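Local atomic coordinates of putative marr-family transcriptional repressor (Streptomyces coelicolor, PDB entry 3ZPL), a protein that probably acts as a MarR-family transcriptional regulator, binding double-stranded DNA through winged helix-turn-helix domains. Residues A[59-64]-A[94-99]; A[74-79]-A[84-89]. All blocks are in the same frame, centred on the assembly; numbering follows the deposited sequence.

Interaction 1: residues A[59-64]-A[94-99]. With nucleotides of chain D.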
ATOM      1  N   TYR A  59      14.000   2.249  -1.641  1.00 54.50           N
ATOM      2  CA  TYR A  59      14.733   1.073  -2.119  1.00 54.65           C
ATOM      3  C   TYR A  59      14.398   0.755  -3.574  1.00 54.79           C
ATOM      4  O   TYR A  59      15.304   0.476  -4.381  1.00 59.21           O
ATOM      5  CB  TYR A  59      14.418  -0.131  -1.240  1.00 55.36           C
ATOM      6  CG  TYR A  59      15.215  -1.366  -1.549  1.00 56.10           C
ATOM      7  CD1 TYR A  59      16.457  -1.578  -0.966  1.00 59.16           C
ATOM      8  CD2 TYR A  59      14.718  -2.340  -2.402  1.00 57.23           C
ATOM      9  CE1 TYR A  59      17.194  -2.726  -1.225  1.00 61.23           C
ATOM     10  CE2 TYR A  59      15.440  -3.494  -2.672  1.00 59.85           C
ATOM     11  CZ  TYR A  59      16.683  -3.675  -2.080  1.00 61.67           C
ATOM     12  OH  TYR A  59      17.402  -4.807  -2.343  1.00 64.21           O
ATOM     13  N   GLY A  60      13.110   0.797  -3.916  1.00 51.85           N
ATOM     14  CA  GLY A  60      12.657   0.586  -5.302  1.00 50.16           C
ATOM     15  C   GLY A  60      13.300   1.545  -6.303  1.00 50.03           C
ATOM     16  O   GLY A  60      13.629   1.156  -7.428  1.00 48.23           O
ATOM     17  N   LEU A  61      13.481   2.803  -5.891  1.00 48.92           N
ATOM     18  CA  LEU A  61      14.083   3.797  -6.760  1.00 48.14           C
ATOM     19  C   LEU A  61      15.524   3.399  -7.064  1.00 50.32           C
ATOM     20  O   LEU A  61      15.948   3.411  -8.219  1.00 51.54           O
ATOM     21  CB  LEU A  61      14.029   5.178  -6.124  1.00 47.34           C
ATOM     22  CG  LEU A  61      12.649   5.707  -5.725  1.00 46.32           C
ATOM     23  CD1 LEU A  61      12.752   7.080  -5.064  1.00 46.80           C
ATOM     24  CD2 LEU A  61      11.712   5.783  -6.922  1.00 46.10           C
ATOM     25  N   LEU A  62      16.263   2.977  -6.042  1.00 50.93           N
ATOM     26  CA  LEU A  62      17.633   2.511  -6.245  1.00 50.90           C
ATOM     27  C   LEU A  62      17.691   1.315  -7.168  1.00 52.01           C
ATOM     28  O   LEU A  62      18.544   1.236  -8.032  1.00 54.59           O
ATOM     29  CB  LEU A  62      18.274   2.138  -4.927  1.00 51.28           C
ATOM     30  CG  LEU A  62      18.314   3.220  -3.857  1.00 50.86           C
ATOM     31  CD1 LEU A  62      19.352   2.837  -2.822  1.00 51.86           C
ATOM     32  CD2 LEU A  62      18.621   4.590  -4.439  1.00 50.87           C
ATOM     33  N   VAL A  63      16.773   0.383  -6.983  1.00 54.20           N
ATOM     34  CA  VAL A  63      16.708  -0.818  -7.819  1.00 56.42           C
ATOM     35  C   VAL A  63      16.470  -0.457  -9.280  1.00 58.31           C
ATOM     36  O   VAL A  63      17.122  -0.994 -10.179  1.00 61.26           O
ATOM     37  CB  VAL A  63      15.596  -1.763  -7.333  1.00 56.42           C
ATOM     38  CG1 VAL A  63      15.356  -2.895  -8.323  1.00 57.11           C
ATOM     39  CG2 VAL A  63      15.960  -2.324  -5.970  1.00 56.07           C
ATOM     40  N   LYS A  64      15.568   0.479  -9.531  1.00 57.45           N
ATOM     41  CA  LYS A  64      15.305   0.838 -10.911  1.00 56.28           C
ATOM     42  C   LYS A  64      16.494   1.539 -11.582  1.00 53.90           C
ATOM     43  O   LYS A  64      16.702   1.375 -12.788  1.00 54.29           O
ATOM     44  CB  LYS A  64      14.049   1.678 -11.050  1.00 55.57           C
ATOM     45  CG  LYS A  64      13.637   1.841 -12.500  1.00 56.99           C
ATOM     46  CD  LYS A  64      13.619   0.529 -13.271  1.00 57.72           C
ATOM     47  CE  LYS A  64      13.383   0.777 -14.745  1.00 60.20           C
ATOM     48  NZ  LYS A  64      13.499  -0.488 -15.520  1.00 62.46           N
ATOM     49  N   ALA A  94      16.178  14.145  -2.691  1.00 41.69           N
ATOM     50  CA  ALA A  94      16.918  15.042  -1.800  1.00 41.72           C
ATOM     51  C   ALA A  94      17.441  14.252  -0.625  1.00 43.45           C
ATOM     52  O   ALA A  94      18.588  14.439  -0.184  1.00 48.03           O
ATOM     53  CB  ALA A  94      16.038  16.171  -1.302  1.00 40.46           C
ATOM     54  N   ARG A  95      16.613  13.337  -0.140  1.00 54.63           N
ATOM     55  CA  ARG A  95      16.932  12.548   1.039  1.00 53.83           C
ATOM     56  C   ARG A  95      18.010  11.495   0.705  1.00 52.69           C
ATOM     57  O   ARG A  95      18.915  11.270   1.505  1.00 50.48           O
ATOM     58  CB  ARG A  95      15.652  11.894   1.596  1.00 54.99           C
ATOM     59  CG  ARG A  95      15.771  11.247   2.970  1.00 56.23           C
ATOM     60  CD  ARG A  95      16.235   9.787   2.876  1.00 58.74           C
ATOM     61  NE  ARG A  95      15.695   8.905   3.927  1.00 60.54           N
ATOM     62  CZ  ARG A  95      16.133   7.666   4.174  1.00 61.90           C
ATOM     63  NH1 ARG A  95      17.140   7.142   3.476  1.00 61.79           N
ATOM     64  NH2 ARG A  95      15.585   6.944   5.149  1.00 63.87           N
ATOM     65  N   LEU A  96      17.898  10.871  -0.471  1.00 52.42           N
ATOM     66  CA  LEU A  96      18.864   9.865  -0.910  1.00 51.77           C
ATOM     67  C   LEU A  96      20.217  10.486  -1.280  1.00 53.12           C
ATOM     68  O   LEU A  96      21.281   9.887  -1.053  1.00 54.80           O
ATOM     69  CB  LEU A  96      18.304   9.074  -2.085  1.00 51.26           C
ATOM     70  CG  LEU A  96      17.020   8.269  -1.821  1.00 52.50           C
ATOM     71  CD1 LEU A  96      16.433   7.750  -3.125  1.00 54.10           C
ATOM     72  CD2 LEU A  96      17.279   7.116  -0.876  1.00 53.41           C
ATOM     73  N   GLU A  97      20.167  11.677  -1.873  1.00 54.25           N
ATOM     74  CA  GLU A  97      21.356  12.441  -2.177  1.00 54.41           C
ATOM     75  C   GLU A  97      22.077  12.798  -0.894  1.00 54.48           C
ATOM     76  O   GLU A  97      23.310  12.669  -0.814  1.00 56.17           O
ATOM     77  CB  GLU A  97      20.974  13.709  -2.949  1.00 56.80           C
ATOM     78  CG  GLU A  97      22.145  14.478  -3.537  1.00 59.23           C
ATOM     79  CD  GLU A  97      21.695  15.552  -4.510  1.00 62.21           C
ATOM     80  OE1 GLU A  97      20.761  16.308  -4.165  1.00 63.92           O
ATOM     81  OE2 GLU A  97      22.284  15.650  -5.617  1.00 64.70           O
ATOM     82  N   LYS A  98      21.320  13.245   0.110  1.00 54.02           N
ATOM     83  CA  LYS A  98      21.901  13.570   1.423  1.00 55.61           C
ATOM     84  C   LYS A  98      22.689  12.408   1.989  1.00 55.45           C
ATOM     85  O   LYS A  98      23.853  12.577   2.324  1.00 58.94           O
ATOM     86  CB  LYS A  98      20.842  14.066   2.415  1.00 56.83           C
ATOM     87  CG  LYS A  98      20.557  15.548   2.216  1.00 59.44           C
ATOM     88  CD  LYS A  98      19.703  16.115   3.339  1.00 61.91           C
ATOM     89  CE  LYS A  98      19.350  17.588   3.102  1.00 65.91           C
ATOM     90  NZ  LYS A  98      18.782  17.824   1.741  1.00 66.57           N
ATOM     91  N   ASN A  99      22.108  11.213   2.044  1.00 54.78           N
ATOM     92  CA  ASN A  99      22.882  10.096   2.548  1.00 58.20           C
ATOM     93  C   ASN A  99      23.851   9.460   1.537  1.00 57.59           C
ATOM     94  O   ASN A  99      24.525   8.491   1.851  1.00 60.94           O
ATOM     95  CB  ASN A  99      22.053   9.048   3.352  1.00 60.65           C
ATOM     96  CG  ASN A  99      20.704   8.756   2.771  1.00 60.41           C
ATOM     97  OD1 ASN A  99      19.685   8.939   3.435  1.00 61.41           O
ATOM     98  ND2 ASN A  99      20.678   8.303   1.536  1.00 61.82           N
TER
ATOM     99  P    DT D  12      12.497   9.519   5.609  1.00 55.71           P
ATOM    100  OP1  DT D  12      13.061   8.181   5.251  1.00 56.68           O
ATOM    101  OP2  DT D  12      13.204  10.790   5.285  1.00 54.23           O
ATOM    102  O5'  DT D  12      11.058   9.697   4.953  1.00 52.76           O
ATOM    103  C5'  DT D  12      10.074   8.686   5.138  1.00 51.53           C
ATOM    104  C4'  DT D  12       8.746   9.212   4.666  1.00 50.12           C
ATOM    105  O4'  DT D  12       8.374  10.375   5.436  1.00 51.35           O
ATOM    106  C3'  DT D  12       8.724   9.650   3.199  1.00 47.88           C
ATOM    107  O3'  DT D  12       7.855   8.725   2.548  1.00 47.28           O
ATOM    108  C2'  DT D  12       8.242  11.092   3.244  1.00 47.63           C
ATOM    109  C1'  DT D  12       7.594  11.203   4.606  1.00 47.94           C
ATOM    110  N1   DT D  12       7.581  12.557   5.199  1.00 48.68           N
ATOM    111  C2   DT D  12       6.366  13.143   5.486  1.00 48.27           C
ATOM    112  O2   DT D  12       5.296  12.594   5.283  1.00 49.35           O
ATOM    113  N3   DT D  12       6.451  14.403   6.027  1.00 45.85           N
ATOM    114  C4   DT D  12       7.602  15.114   6.304  1.00 46.13           C
ATOM    115  O4   DT D  12       7.524  16.225   6.821  1.00 47.22           O
ATOM    116  C5   DT D  12       8.840  14.439   5.976  1.00 45.56           C
ATOM    117  C7   DT D  12      10.138  15.134   6.232  1.00 46.33           C
ATOM    118  C6   DT D  12       8.767  13.215   5.439  1.00 47.08           C
TER
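Leu-96 brings its CD1 methyl to Leu-61 and Leu-62, joining the recognition helix 86-98 of the winged helix-turn-helix domain to helix 56-66 behind it. Three leucines make this buried seam. Leu-96 CD1 lies 4.1 Å from Leu-62 CD2 and 4.2 Å from Leu-61 CD1, so a single methyl meets one branch from each of two successive residues. The CG of Leu-96 stands anti to its carbonyl carbon (chi1 -62°), which carries CD1 across to the other helix. Leu-62 has the same first torsion; although its CB does not head for Leu-96, its CD2 end swings back to it, and the two side chains cross obliquely. Leu-78 and Ala-82 cover Leu-61, while Leu-126 of helix 120-142 packs on Leu-62.

One residue before Leu-96, Arg-95 faces the DNA instead. Its chain bends at chi2 (-88°) and again at chi3, turning one edge of the guanidinium to the phosphate of DT12 of chain D. NH2 donates to OP1 at 2.8 Å, and NE adds weak bonds to OP1 and OP2. NH2 also donates to Gly-53 O, a second-shell tie that helps fix the group's rotation. Replacing Arg-95 by alanine would probably cost the DT12 phosphate this positive partner and Gly-53 O the donor described here. Of the two weak bonds from Arg-95 NE, the one to OP2 of DT12 of chain D is the straighter, at 159°.

Interaction 2: residues A[74-79]-A[84-89]. With nucleotides of chain C; nucleotides of chain D.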
ATOM      1  N   ARG A  74      15.999   9.949 -15.929  1.00 56.82           N
ATOM      2  CA  ARG A  74      15.472  11.296 -15.697  1.00 57.70           C
ATOM      3  C   ARG A  74      14.323  11.242 -14.723  1.00 57.19           C
ATOM      4  O   ARG A  74      13.595  10.264 -14.687  1.00 56.12           O
ATOM      5  CB  ARG A  74      15.056  11.962 -17.009  1.00 58.83           C
ATOM      6  CG  ARG A  74      16.285  12.528 -17.701  1.00 59.74           C
ATOM      7  CD  ARG A  74      15.951  13.063 -19.074  1.00 60.69           C
ATOM      8  NE  ARG A  74      14.966  14.132 -19.025  1.00 60.06           N
ATOM      9  CZ  ARG A  74      15.047  15.291 -19.671  1.00 63.71           C
ATOM     10  NH1 ARG A  74      16.098  15.597 -20.463  1.00 66.20           N
ATOM     11  NH2 ARG A  74      14.053  16.169 -19.527  1.00 63.83           N
ATOM     12  N   MET A  75      14.150  12.320 -13.966  1.00 57.56           N
ATOM     13  CA  MET A  75      13.182  12.353 -12.870  1.00 56.05           C
ATOM     14  C   MET A  75      11.797  11.811 -13.230  1.00 55.34           C
ATOM     15  O   MET A  75      11.298  10.892 -12.575  1.00 53.81           O
ATOM     16  CB  MET A  75      13.033  13.774 -12.344  1.00 58.61           C
ATOM     17  CG  MET A  75      14.330  14.417 -11.865  1.00 61.06           C
ATOM     18  SD  MET A  75      15.339  13.346 -10.799  1.00 62.69           S
ATOM     19  CE  MET A  75      14.449  13.514  -9.262  1.00 61.96           C
ATOM     20  N   THR A  76      11.162  12.376 -14.255  1.00 54.93           N
ATOM     21  CA  THR A  76       9.795  11.980 -14.576  1.00 54.99           C
ATOM     22  C   THR A  76       9.771  10.509 -14.928  1.00 55.67           C
ATOM     23  O   THR A  76       8.827   9.798 -14.540  1.00 56.93           O
ATOM     24  CB  THR A  76       9.177  12.803 -15.713  1.00 56.60           C
ATOM     25  OG1 THR A  76       9.197  14.183 -15.349  1.00 57.87           O
ATOM     26  CG2 THR A  76       7.730  12.388 -15.974  1.00 57.60           C
ATOM     27  N   GLU A  77      10.785  10.036 -15.654  1.00 53.83           N
ATOM     28  CA  GLU A  77      10.846   8.622 -16.001  1.00 55.39           C
ATOM     29  C   GLU A  77      10.892   7.762 -14.743  1.00 53.31           C
ATOM     30  O   GLU A  77      10.232   6.727 -14.638  1.00 54.48           O
ATOM     31  CB  GLU A  77      12.083   8.336 -16.847  1.00 57.88           C
ATOM     32  CG  GLU A  77      11.988   8.751 -18.306  1.00 60.74           C
ATOM     33  CD  GLU A  77      13.379   8.887 -18.956  1.00 64.37           C
ATOM     34  OE1 GLU A  77      14.333   8.160 -18.555  1.00 64.30           O
ATOM     35  OE2 GLU A  77      13.551   9.762 -19.838  1.00 67.52           O
ATOM     36  N   LEU A  78      11.683   8.201 -13.785  1.00 52.34           N
ATOM     37  CA  LEU A  78      11.821   7.481 -12.537  1.00 51.51           C
ATOM     38  C   LEU A  78      10.472   7.451 -11.827  1.00 51.85           C
ATOM     39  O   LEU A  78       9.995   6.392 -11.448  1.00 51.26           O
ATOM     40  CB  LEU A  78      12.908   8.127 -11.682  1.00 51.41           C
ATOM     41  CG  LEU A  78      13.320   7.416 -10.400  1.00 51.47           C
ATOM     42  CD1 LEU A  78      13.444   5.907 -10.601  1.00 51.28           C
ATOM     43  CD2 LEU A  78      14.620   8.012  -9.882  1.00 51.80           C
ATOM     44  N   ALA A  79       9.816   8.602 -11.727  1.00 53.26           N
ATOM     45  CA  ALA A  79       8.462   8.661 -11.158  1.00 53.37           C
ATOM     46  C   ALA A  79       7.478   7.728 -11.862  1.00 54.26           C
ATOM     47  O   ALA A  79       6.703   7.046 -11.195  1.00 52.69           O
ATOM     48  CB  ALA A  79       7.938  10.075 -11.201  1.00 54.77           C
ATOM     49  N   ILE A  84       4.749   7.085  -8.701  1.00 43.88           N
ATOM     50  CA  ILE A  84       4.613   8.103  -7.681  1.00 44.21           C
ATOM     51  C   ILE A  84       4.578   9.455  -8.345  1.00 45.40           C
ATOM     52  O   ILE A  84       4.729   9.536  -9.557  1.00 49.96           O
ATOM     53  CB  ILE A  84       5.775   8.032  -6.670  1.00 44.35           C
ATOM     54  CG1 ILE A  84       7.081   8.534  -7.290  1.00 43.07           C
ATOM     55  CG2 ILE A  84       5.887   6.612  -6.112  1.00 45.25           C
ATOM     56  CD1 ILE A  84       8.304   8.222  -6.473  1.00 43.64           C
ATOM     57  N   THR A  85       4.437  10.523  -7.564  1.00 43.18           N
ATOM     58  CA  THR A  85       4.461  11.849  -8.140  1.00 43.69           C
ATOM     59  C   THR A  85       5.866  12.397  -8.211  1.00 42.47           C
ATOM     60  O   THR A  85       6.735  12.023  -7.446  1.00 42.88           O
ATOM     61  CB  THR A  85       3.557  12.836  -7.360  1.00 44.80           C
ATOM     62  OG1 THR A  85       4.092  13.061  -6.057  1.00 45.33           O
ATOM     63  CG2 THR A  85       2.139  12.286  -7.257  1.00 46.43           C
ATOM     64  N   ARG A  86       6.063  13.350  -9.105  1.00 46.26           N
ATOM     65  CA  ARG A  86       7.335  14.061  -9.236  1.00 46.63           C
ATOM     66  C   ARG A  86       7.754  14.744  -7.938  1.00 44.74           C
ATOM     67  O   ARG A  86       8.944  14.862  -7.638  1.00 44.11           O
ATOM     68  CB  ARG A  86       7.217  15.136 -10.311  1.00 50.67           C
ATOM     69  CG  ARG A  86       6.912  14.619 -11.707  1.00 52.84           C
ATOM     70  CD  ARG A  86       6.845  15.792 -12.696  1.00 59.09           C
ATOM     71  NE  ARG A  86       5.481  15.990 -13.182  1.00 63.24           N
ATOM     72  CZ  ARG A  86       4.976  17.162 -13.565  1.00 69.65           C
ATOM     73  NH1 ARG A  86       5.698  18.290 -13.519  1.00 70.16           N
ATOM     74  NH2 ARG A  86       3.719  17.210 -13.996  1.00 75.12           N
ATOM     75  N   SER A  87       6.754  15.172  -7.174  1.00 45.75           N
ATOM     76  CA  SER A  87       6.945  15.924  -5.941  1.00 44.67           C
ATOM     77  C   SER A  87       7.538  15.015  -4.916  1.00 47.58           C
ATOM     78  O   SER A  87       8.602  15.291  -4.341  1.00 51.47           O
ATOM     79  CB  SER A  87       5.601  16.393  -5.439  1.00 46.28           C
ATOM     80  OG  SER A  87       5.640  17.769  -5.229  1.00 50.49           O
ATOM     81  N   ARG A  88       6.864  13.890  -4.721  1.00 47.96           N
ATOM     82  CA  ARG A  88       7.348  12.872  -3.838  1.00 47.94           C
ATOM     83  C   ARG A  88       8.736  12.432  -4.269  1.00 46.97           C
ATOM     84  O   ARG A  88       9.607  12.221  -3.427  1.00 52.83           O
ATOM     85  CB  ARG A  88       6.406  11.686  -3.870  1.00 48.49           C
ATOM     86  CG  ARG A  88       6.792  10.579  -2.917  1.00 49.30           C
ATOM     87  CD  ARG A  88       5.877   9.408  -3.171  1.00 50.20           C
ATOM     88  NE  ARG A  88       5.931   8.419  -2.106  1.00 50.92           N
ATOM     89  CZ  ARG A  88       5.063   7.426  -2.008  1.00 53.16           C
ATOM     90  NH1 ARG A  88       4.091   7.308  -2.903  1.00 54.90           N
ATOM     91  NH2 ARG A  88       5.161   6.543  -1.026  1.00 54.94           N
ATOM     92  N   LEU A  89       8.948  12.291  -5.573  1.00 44.94           N
ATOM     93  CA  LEU A  89      10.255  11.877  -6.072  1.00 45.84           C
ATOM     94  C   LEU A  89      11.366  12.883  -5.752  1.00 45.67           C
ATOM     95  O   LEU A  89      12.460  12.472  -5.357  1.00 46.25           O
ATOM     96  CB  LEU A  89      10.218  11.637  -7.575  1.00 45.39           C
ATOM     97  CG  LEU A  89      11.555  11.190  -8.172  1.00 45.41           C
ATOM     98  CD1 LEU A  89      12.117   9.957  -7.491  1.00 45.83           C
ATOM     99  CD2 LEU A  89      11.345  10.901  -9.641  1.00 48.08           C
TER
ATOM    100  P    DA C   5      12.942  16.009 -15.513  1.00 46.02           P
ATOM    101  OP1  DA C   5      14.393  15.750 -15.662  1.00 44.92           O
ATOM    102  OP2  DA C   5      11.973  14.889 -15.606  1.00 47.03           O
ATOM    103  O5'  DA C   5      12.756  16.832 -14.165  1.00 46.20           O
ATOM    104  C5'  DA C   5      13.560  17.996 -13.964  1.00 44.83           C
ATOM    105  C4'  DA C   5      13.056  18.807 -12.794  1.00 45.85           C
ATOM    106  O4'  DA C   5      11.721  19.292 -13.018  1.00 45.37           O
ATOM    107  C3'  DA C   5      12.974  18.103 -11.439  1.00 48.45           C
ATOM    108  O3'  DA C   5      14.203  18.253 -10.726  1.00 51.90           O
ATOM    109  C2'  DA C   5      11.790  18.791 -10.759  1.00 47.77           C
ATOM    110  C1'  DA C   5      11.358  19.843 -11.777  1.00 45.75           C
ATOM    111  N9   DA C   5       9.934  20.163 -11.806  1.00 45.15           N
ATOM    112  C8   DA C   5       8.894  19.403 -12.278  1.00 46.68           C
ATOM    113  N7   DA C   5       7.718  19.958 -12.115  1.00 47.82           N
ATOM    114  C5   DA C   5       8.003  21.166 -11.495  1.00 46.91           C
ATOM    115  C6   DA C   5       7.182  22.211 -11.036  1.00 47.36           C
ATOM    116  N6   DA C   5       5.853  22.214 -11.156  1.00 47.18           N
ATOM    117  N1   DA C   5       7.780  23.271 -10.449  1.00 46.66           N
ATOM    118  C2   DA C   5       9.112  23.263 -10.320  1.00 47.30           C
ATOM    119  N3   DA C   5       9.990  22.336 -10.704  1.00 47.45           N
ATOM    120  C4   DA C   5       9.363  21.302 -11.293  1.00 45.93           C
TER
ATOM    121  P    DC D  13       7.404   8.930   1.054  1.00 46.22           P
ATOM    122  OP1  DC D  13       6.935   7.613   0.549  1.00 50.24           O
ATOM    123  OP2  DC D  13       8.481   9.648   0.339  1.00 47.30           O
ATOM    124  O5'  DC D  13       6.075   9.796   1.217  1.00 46.23           O
ATOM    125  C5'  DC D  13       4.860   9.153   1.683  1.00 44.99           C
ATOM    126  C4'  DC D  13       3.691  10.096   1.546  1.00 43.24           C
ATOM    127  O4'  DC D  13       3.995  11.307   2.283  1.00 41.33           O
ATOM    128  C3'  DC D  13       3.428  10.526   0.100  1.00 42.71           C
ATOM    129  O3'  DC D  13       2.042  10.375  -0.247  1.00 43.20           O
ATOM    130  C2'  DC D  13       3.961  11.952   0.050  1.00 41.08           C
ATOM    131  C1'  DC D  13       3.740  12.438   1.469  1.00 39.87           C
ATOM    132  N1   DC D  13       4.612  13.538   1.926  1.00 39.23           N
ATOM    133  C2   DC D  13       4.036  14.608   2.615  1.00 37.89           C
ATOM    134  O2   DC D  13       2.819  14.602   2.815  1.00 38.64           O
ATOM    135  N3   DC D  13       4.818  15.631   3.029  1.00 37.86           N
ATOM    136  C4   DC D  13       6.134  15.596   2.805  1.00 38.87           C
ATOM    137  N4   DC D  13       6.874  16.616   3.252  1.00 38.58           N
ATOM    138  C5   DC D  13       6.754  14.502   2.130  1.00 38.98           C
ATOM    139  C6   DC D  13       5.960  13.513   1.695  1.00 40.07           C
TER
ATOM    140  P    DT C   6      14.316  17.808  -9.168  1.00 57.68           P
ATOM    141  OP1  DT C   6      15.746  17.559  -8.856  1.00 62.65           O
ATOM    142  OP2  DT C   6      13.332  16.735  -8.909  1.00 59.58           O
ATOM    143  O5'  DT C   6      13.841  19.117  -8.398  1.00 54.53           O
ATOM    144  C5'  DT C   6      14.507  20.361  -8.606  1.00 53.62           C
ATOM    145  C4'  DT C   6      13.836  21.441  -7.791  1.00 55.28           C
ATOM    146  O4'  DT C   6      12.454  21.599  -8.184  1.00 52.31           O
ATOM    147  C3'  DT C   6      13.829  21.181  -6.284  1.00 58.47           C
ATOM    148  O3'  DT C   6      14.552  22.251  -5.674  1.00 63.17           O
ATOM    149  C2'  DT C   6      12.354  21.111  -5.920  1.00 57.15           C
ATOM    150  C1'  DT C   6      11.682  21.886  -7.041  1.00 53.13           C
ATOM    151  N1   DT C   6      10.290  21.488  -7.332  1.00 51.22           N
ATOM    152  C2   DT C   6       9.266  22.369  -7.059  1.00 52.70           C
ATOM    153  O2   DT C   6       9.449  23.485  -6.599  1.00 54.98           O
ATOM    154  N3   DT C   6       8.011  21.898  -7.359  1.00 51.54           N
ATOM    155  C4   DT C   6       7.688  20.659  -7.882  1.00 50.80           C
ATOM    156  O4   DT C   6       6.515  20.366  -8.081  1.00 51.60           O
ATOM    157  C5   DT C   6       8.810  19.781  -8.126  1.00 49.64           C
ATOM    158  C7   DT C   6       8.559  18.419  -8.690  1.00 49.66           C
ATOM    159  C6   DT C   6      10.037  20.237  -7.847  1.00 50.24           C
TER
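OP2 of DA5 of chain C is gripped twice by Thr-76, by the backbone N at 3.0 Å and by the hydroxyl OG1, which donates at 2.9 Å. This phosphate sits at the start of helix 75-82, the first helix of the helix-turn-helix motif, where the helix end would probably add some electrostatic attraction. The Thr-76 hydroxyl lies anti to the carbonyl carbon (chi1 -58°), on the same side as the backbone N, which lets both donors reach one oxygen.

Alongside Thr-76 and pointing the same way runs Arg-86, from the first turn of the recognition helix 86-98. Its NH1 makes a weak bond to N7 of DA5 of chain C on the major-groove edge of the base, while NE is held by Trp-175 O. Arg-86 CB also lies 3.9 Å from the C7 methyl of DT6 of chain C.

Beneath this polar surface Leu-89 fills the angle between the helices. Its CG meets Met-75 CE at 3.9 Å, its CD2 packs on Ala-79 CB, and Leu-78 crosses it at about a right angle. The turn is closed by Ile-84 N donating to Ala-79 O (157°), and Thr-85 then caps the second helix by accepting from Arg-88 N through OG1. The side chain of Arg-88, extended from CG to NE, turns its guanidinium edge to the other strand: NE and NH2 both donate to OP1 of DC13 of chain D, at 3.0 and 2.6 Å.

In the fold
After the long helix 24-52 the chain forms helix 56-66, then strand 72-74 and helix 75-82, before turning into the recognition helix 86-98. Interaction 2 closes the short loop at that turn, joining the starts of the two helices of the motif. Interaction 1 closes a wider loop, from helix 56-66 to the far end of helix 86-98, and encloses interaction 2 entirely. Helix 86-98 is common to both, its beginning used by residues 84-89 and its end by 94-99. The two contacts merge in a shared three-helix core where Leu-61 packs on Leu-78, Ile-84 and Leu-89, and each contact also reaches the bound DNA.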